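Local coordinates for lipoprotein (PDB 7ADK) that is probably a serine-type peptidase with a chymotrypsin-like PA-clan fold, and is a lipoprotein of a mycoplasma, at residues G702-S705 and F706-K709; F180-D183 and N184-M188. All coordinates share one frame; numbering follows the deposited sequence.

Contact 1 of 2, residues G702-S705 and F706-K709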
ATOM      1  N   GLY B 702      20.917  13.380  19.855  1.00 67.62           N
ATOM      2  CA  GLY B 702      20.066  13.491  21.036  1.00 67.62           C
ATOM      3  C   GLY B 702      20.049  12.255  21.916  1.00 67.62           C
ATOM      4  O   GLY B 702      20.207  12.359  23.126  1.00 67.62           O
ATOM      5  N   TYR B 703      19.852  11.079  21.328  1.00 65.78           N
ATOM      6  CA  TYR B 703      19.826   9.813  22.063  1.00 65.78           C
ATOM      7  C   TYR B 703      21.210   9.250  22.430  1.00 65.78           C
ATOM      8  O   TYR B 703      21.297   8.414  23.328  1.00 65.78           O
ATOM      9  CB  TYR B 703      19.036   8.789  21.247  1.00 65.78           C
ATOM     10  CG  TYR B 703      17.541   9.012  21.168  1.00 65.78           C
ATOM     11  CD1 TYR B 703      16.803   9.141  22.354  1.00 65.78           C
ATOM     12  CD2 TYR B 703      16.873   9.014  19.935  1.00 65.78           C
ATOM     13  CE1 TYR B 703      15.410   9.300  22.316  1.00 65.78           C
ATOM     14  CE2 TYR B 703      15.476   9.166  19.891  1.00 65.78           C
ATOM     15  CZ  TYR B 703      14.741   9.323  21.080  1.00 65.78           C
ATOM     16  OH  TYR B 703      13.399   9.516  21.040  1.00 65.78           O
ATOM     17  N   ARG B 704      22.293   9.653  21.757  1.00 67.29           N
ATOM     18  CA  ARG B 704      23.636   9.109  21.995  1.00 67.29           C
ATOM     19  C   ARG B 704      24.198   9.509  23.360  1.00 67.29           C
ATOM     20  O   ARG B 704      24.275  10.688  23.690  1.00 67.29           O
ATOM     21  CB  ARG B 704      24.573   9.559  20.867  1.00 67.29           C
ATOM     22  CG  ARG B 704      25.882   8.762  20.804  1.00 67.29           C
ATOM     23  CD  ARG B 704      26.947   9.490  19.985  1.00 67.29           C
ATOM     24  NE  ARG B 704      26.447   9.923  18.673  1.00 67.29           N
ATOM     25  CZ  ARG B 704      27.153  10.449  17.695  1.00 67.29           C
ATOM     26  NH1 ARG B 704      28.441  10.540  17.720  1.00 67.29           N
ATOM     27  NH2 ARG B 704      26.560  10.879  16.627  1.00 67.29           N
ATOM     28  N   SER B 705      24.722   8.536  24.100  1.00 67.81           N
ATOM     29  CA  SER B 705      25.505   8.760  25.325  1.00 67.81           C
ATOM     30  C   SER B 705      27.006   8.694  25.058  1.00 67.81           C
ATOM     31  O   SER B 705      27.738   9.582  25.493  1.00 67.81           O
ATOM     32  CB  SER B 705      25.112   7.770  26.427  1.00 67.81           C
ATOM     33  OG  SER B 705      25.821   7.947  27.635  1.00 67.81           O
ATOM     34  N   PHE B 706      27.490   7.645  24.386  1.00 69.99           N
ATOM     35  CA  PHE B 706      28.919   7.421  24.186  1.00 69.99           C
ATOM     36  C   PHE B 706      29.384   8.128  22.918  1.00 69.99           C
ATOM     37  O   PHE B 706      29.118   7.710  21.797  1.00 69.99           O
ATOM     38  CB  PHE B 706      29.207   5.925  24.165  1.00 69.99           C
ATOM     39  CG  PHE B 706      28.834   5.245  25.462  1.00 69.99           C
ATOM     40  CD1 PHE B 706      29.588   5.470  26.628  1.00 69.99           C
ATOM     41  CD2 PHE B 706      27.679   4.448  25.522  1.00 69.99           C
ATOM     42  CE1 PHE B 706      29.180   4.890  27.836  1.00 69.99           C
ATOM     43  CE2 PHE B 706      27.294   3.844  26.724  1.00 69.99           C
ATOM     44  CZ  PHE B 706      28.045   4.069  27.886  1.00 69.99           C
ATOM     45  N   ILE B 707      30.048   9.257  23.094  1.00 73.91           N
ATOM     46  CA  ILE B 707      30.150  10.280  22.058  1.00 73.91           C
ATOM     47  C   ILE B 707      30.949   9.880  20.813  1.00 73.91           C
ATOM     48  O   ILE B 707      30.506  10.120  19.696  1.00 73.91           O
ATOM     49  CB  ILE B 707      30.632  11.563  22.751  1.00 73.91           C
ATOM     50  CG1 ILE B 707      29.508  12.159  23.627  1.00 73.91           C
ATOM     51  CG2 ILE B 707      31.186  12.584  21.779  1.00 73.91           C
ATOM     52  CD1 ILE B 707      28.088  12.168  23.082  1.00 73.91           C
ATOM     53  N   ASP B 708      32.076   9.203  20.977  1.00 78.58           N
ATOM     54  CA  ASP B 708      32.865   8.640  19.880  1.00 78.58           C
ATOM     55  C   ASP B 708      32.314   7.297  19.344  1.00 78.58           C
ATOM     56  O   ASP B 708      33.005   6.593  18.605  1.00 78.58           O
ATOM     57  CB  ASP B 708      34.349   8.585  20.276  1.00 78.58           C
ATOM     58  CG  ASP B 708      34.717   7.666  21.445  1.00 78.58           C
ATOM     59  OD1 ASP B 708      33.844   7.197  22.200  1.00 78.58           O
ATOM     60  OD2 ASP B 708      35.927   7.422  21.626  1.00 78.58           O
ATOM     61  N   LYS B 709      31.066   6.942  19.694  1.00 68.82           N
ATOM     62  CA  LYS B 709      30.376   5.693  19.340  1.00 68.82           C
ATOM     63  C   LYS B 709      28.965   6.005  18.814  1.00 68.82           C
ATOM     64  O   LYS B 709      27.989   5.844  19.548  1.00 68.82           O
ATOM     65  CB  LYS B 709      30.260   4.761  20.554  1.00 68.82           C
ATOM     66  CG  LYS B 709      31.484   4.474  21.405  1.00 68.82           C
ATOM     67  CD  LYS B 709      32.435   3.430  20.886  1.00 68.82           C
ATOM     68  CE  LYS B 709      33.259   2.939  22.064  1.00 68.82           C
ATOM     69  NZ  LYS B 709      34.170   1.840  21.748  1.00 68.82           N
TER
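R704 and I707 make the polar part of this local contact: R704 NH1 donates to I707 O at 2.9 Å, with 154° at the hydrogen. The acceptor lies 6° out of the guanidinium plane and the donor lies in the carbonyl plane, so the two flat groups meet edge on. The R704 chain starts with CG beside its own carbonyl carbon and bends at chi3 (-50°), which swings the guanidinium round to that oxygen. The backbone supplies the second bond, K709 N to F706 O at 3.0 Å.

Van der Waals contacts of carbon with carbonyl oxygen follow the same arginine. R704 CD passes 3.3 Å from F706 O, and its CG lies 3.8 Å from K709 O, so the aliphatic stem runs alongside the turn carbonyls. I707 CD1 folds back to 3.6 Å from S705 O.

Two polar ends pair outside: S705 OG, 4.3 Å above the F706 ring centre, bonds K218, and K709 NZ bridges to E603.

Together, the F706 O to K709 N bond and the I707 and D708 backbone angles define a type I beta turn at F706-K709, with R704 bonded to the I707 carbonyl inside it, in the loop leading to strand 712-714.

Contact 2 of 2, residues F180-D183 and N184-M188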
ATOM      1  N   PHE B 180      31.822  14.337  15.952  1.00 77.39           N
ATOM      2  CA  PHE B 180      30.815  14.743  16.933  1.00 77.39           C
ATOM      3  C   PHE B 180      30.874  16.235  17.261  1.00 77.39           C
ATOM      4  O   PHE B 180      29.854  16.905  17.210  1.00 77.39           O
ATOM      5  CB  PHE B 180      30.934  13.948  18.229  1.00 77.39           C
ATOM      6  CG  PHE B 180      29.965  14.423  19.289  1.00 77.39           C
ATOM      7  CD1 PHE B 180      28.650  13.934  19.313  1.00 77.39           C
ATOM      8  CD2 PHE B 180      30.385  15.318  20.290  1.00 77.39           C
ATOM      9  CE1 PHE B 180      27.774  14.318  20.337  1.00 77.39           C
ATOM     10  CE2 PHE B 180      29.517  15.679  21.331  1.00 77.39           C
ATOM     11  CZ  PHE B 180      28.208  15.179  21.355  1.00 77.39           C
ATOM     12  N   ASP B 181      32.045  16.796  17.553  1.00 80.99           N
ATOM     13  CA  ASP B 181      32.181  18.218  17.877  1.00 80.99           C
ATOM     14  C   ASP B 181      31.674  19.155  16.761  1.00 80.99           C
ATOM     15  O   ASP B 181      31.227  20.266  17.052  1.00 80.99           O
ATOM     16  CB  ASP B 181      33.648  18.532  18.197  1.00 80.99           C
ATOM     17  CG  ASP B 181      34.220  17.912  19.475  1.00 80.99           C
ATOM     18  OD1 ASP B 181      35.462  17.960  19.628  1.00 80.99           O
ATOM     19  OD2 ASP B 181      33.466  17.454  20.358  1.00 80.99           O
ATOM     20  N   TYR B 182      31.676  18.714  15.500  1.00 82.69           N
ATOM     21  CA  TYR B 182      31.080  19.449  14.383  1.00 82.69           C
ATOM     22  C   TYR B 182      29.538  19.396  14.385  1.00 82.69           C
ATOM     23  O   TYR B 182      28.872  20.427  14.265  1.00 82.69           O
ATOM     24  CB  TYR B 182      31.662  18.901  13.079  1.00 82.69           C
ATOM     25  CG  TYR B 182      31.196  19.649  11.851  1.00 82.69           C
ATOM     26  CD1 TYR B 182      31.847  20.834  11.476  1.00 82.69           C
ATOM     27  CD2 TYR B 182      30.061  19.213  11.141  1.00 82.69           C
ATOM     28  CE1 TYR B 182      31.357  21.590  10.401  1.00 82.69           C
ATOM     29  CE2 TYR B 182      29.561  19.974  10.072  1.00 82.69           C
ATOM     30  CZ  TYR B 182      30.204  21.173   9.712  1.00 82.69           C
ATOM     31  OH  TYR B 182      29.689  21.967   8.746  1.00 82.69           O
ATOM     32  N   ASP B 183      28.969  18.202  14.547  1.00 82.39           N
ATOM     33  CA  ASP B 183      27.526  17.961  14.591  1.00 82.39           C
ATOM     34  C   ASP B 183      26.870  18.475  15.876  1.00 82.39           C
ATOM     35  O   ASP B 183      25.756  18.983  15.834  1.00 82.39           O
ATOM     36  CB  ASP B 183      27.237  16.464  14.445  1.00 82.39           C
ATOM     37  CG  ASP B 183      27.649  15.849  13.110  1.00 82.39           C
ATOM     38  OD1 ASP B 183      27.590  16.557  12.085  1.00 82.39           O
ATOM     39  OD2 ASP B 183      27.979  14.643  13.081  1.00 82.39           O
ATOM     40  N   ASN B 184      27.537  18.390  17.022  1.00 80.24           N
ATOM     41  CA  ASN B 184      26.992  18.852  18.290  1.00 80.24           C
ATOM     42  C   ASN B 184      26.906  20.395  18.350  1.00 80.24           C
ATOM     43  O   ASN B 184      25.915  20.923  18.842  1.00 80.24           O
ATOM     44  CB  ASN B 184      27.822  18.229  19.416  1.00 80.24           C
ATOM     45  CG  ASN B 184      27.318  18.597  20.789  1.00 80.24           C
ATOM     46  OD1 ASN B 184      26.366  18.043  21.294  1.00 80.24           O
ATOM     47  ND2 ASN B 184      27.943  19.542  21.427  1.00 80.24           N
ATOM     48  N   GLU B 185      27.847  21.150  17.763  1.00 81.98           N
ATOM     49  CA  GLU B 185      27.719  22.613  17.696  1.00 81.98           C
ATOM     50  C   GLU B 185      26.626  23.093  16.717  1.00 81.98           C
ATOM     51  O   GLU B 185      26.327  24.283  16.672  1.00 81.98           O
ATOM     52  CB  GLU B 185      29.080  23.302  17.482  1.00 81.98           C
ATOM     53  CG  GLU B 185      29.609  23.319  16.049  1.00 81.98           C
ATOM     54  CD  GLU B 185      30.720  24.344  15.765  1.00 81.98           C
ATOM     55  OE1 GLU B 185      31.134  25.098  16.660  1.00 81.98           O
ATOM     56  OE2 GLU B 185      31.163  24.436  14.607  1.00 81.98           O
ATOM     57  N   ARG B 186      26.021  22.187  15.942  1.00 79.69           N
ATOM     58  CA  ARG B 186      24.880  22.405  15.041  1.00 79.69           C
ATOM     59  C   ARG B 186      23.583  21.895  15.650  1.00 79.69           C
ATOM     60  O   ARG B 186      22.575  22.588  15.622  1.00 79.69           O
ATOM     61  CB  ARG B 186      25.175  21.741  13.692  1.00 79.69           C
ATOM     62  CG  ARG B 186      26.289  22.471  13.008  1.00 79.69           C
ATOM     63  CD  ARG B 186      26.871  21.877  11.757  1.00 79.69           C
ATOM     64  NE  ARG B 186      27.810  22.812  11.121  1.00 79.69           N
ATOM     65  CZ  ARG B 186      28.885  23.358  11.662  1.00 79.69           C
ATOM     66  NH1 ARG B 186      29.417  22.928  12.765  1.00 79.69           N
ATOM     67  NH2 ARG B 186      29.445  24.378  11.099  1.00 79.69           N
ATOM     68  N   TYR B 187      23.618  20.745  16.303  1.00 77.39           N
ATOM     69  CA  TYR B 187      22.490  20.191  17.032  1.00 77.39           C
ATOM     70  C   TYR B 187      22.074  21.101  18.184  1.00 77.39           C
ATOM     71  O   TYR B 187      20.898  21.357  18.396  1.00 77.39           O
ATOM     72  CB  TYR B 187      22.860  18.793  17.527  1.00 77.39           C
ATOM     73  CG  TYR B 187      21.662  17.973  17.936  1.00 77.39           C
ATOM     74  CD1 TYR B 187      20.914  17.326  16.941  1.00 77.39           C
ATOM     75  CD2 TYR B 187      21.282  17.867  19.288  1.00 77.39           C
ATOM     76  CE1 TYR B 187      19.786  16.571  17.289  1.00 77.39           C
ATOM     77  CE2 TYR B 187      20.159  17.104  19.641  1.00 77.39           C
ATOM     78  CZ  TYR B 187      19.407  16.461  18.641  1.00 77.39           C
ATOM     79  OH  TYR B 187      18.329  15.722  18.978  1.00 77.39           O
ATOM     80  N   MET B 188      23.048  21.651  18.906  1.00 86.23           N
ATOM     81  CA  MET B 188      22.808  22.582  20.009  1.00 86.23           C
ATOM     82  C   MET B 188      22.217  23.940  19.598  1.00 86.23           C
ATOM     83  O   MET B 188      21.563  24.554  20.431  1.00 86.23           O
ATOM     84  CB  MET B 188      24.101  22.791  20.807  1.00 86.23           C
ATOM     85  CG  MET B 188      24.482  21.582  21.658  1.00 86.23           C
ATOM     86  SD  MET B 188      23.221  21.011  22.819  1.00 86.23           S
ATOM     87  CE  MET B 188      22.761  22.521  23.681  1.00 86.23           C
TER
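Helix 176-192 carries this contact, a set of i to i+4 side-chain pairs over its backbone bonds, and Y182 with R186 forms a cation-pi stack. The guanidinium of R186 lies flat on the phenol ring, with planes 9° apart and CZ 3.6 Å from the ring centroid. An extended chain from CG to NE carries it along the helix surface to that face. R186 NH1 donates to Y182 O at 3.0 Å, the oxygen lying nearly in the guanidinium plane while the donor tilts from the carbonyl plane, and forms a salt bridge with E185 OE2 through that oxygen's anti lone pair. Ring, carbonyl and carboxylate together would restrict rotation of the guanidinium. Y182 OH pairs with the backbone oxygen of Y161.

On another face of the helix, F180 takes N184 CB over its ring in a CH-pi contact of 3.8 Å to the centroid, with ring and amide planes 20° apart. N184 ND2 reaches D222 of helix 220-226.

The main chain supplies the framework. N184 N donates to F180 O at 2.8 Å, almost straight along the carbonyl. D183 O accepts twice: from Y187 N at 2.8 Å, and at 3.2 Å from R186 N, which stands above the carbonyl plane.

Starting from the N-terminal side, contact 2 comes first, within helix 176-192, and contact 1 follows some five hundred residues later in the loop between helix 688-691 and strand 712-714. Each is made within one continuous stretch, closing only a helical turn or a beta turn; they are in series, neither nested nor crossed. In space their centres are about 12 Å apart and they touch directly: I707 CG2 packs against F180 CD2, R704 NH1 approaches F180 CD1, and G702 CA meets Y187 OH. F180 thus ties the early helix to the loop, and Y187 OH adds a bond to Q700, just ahead of contact 1.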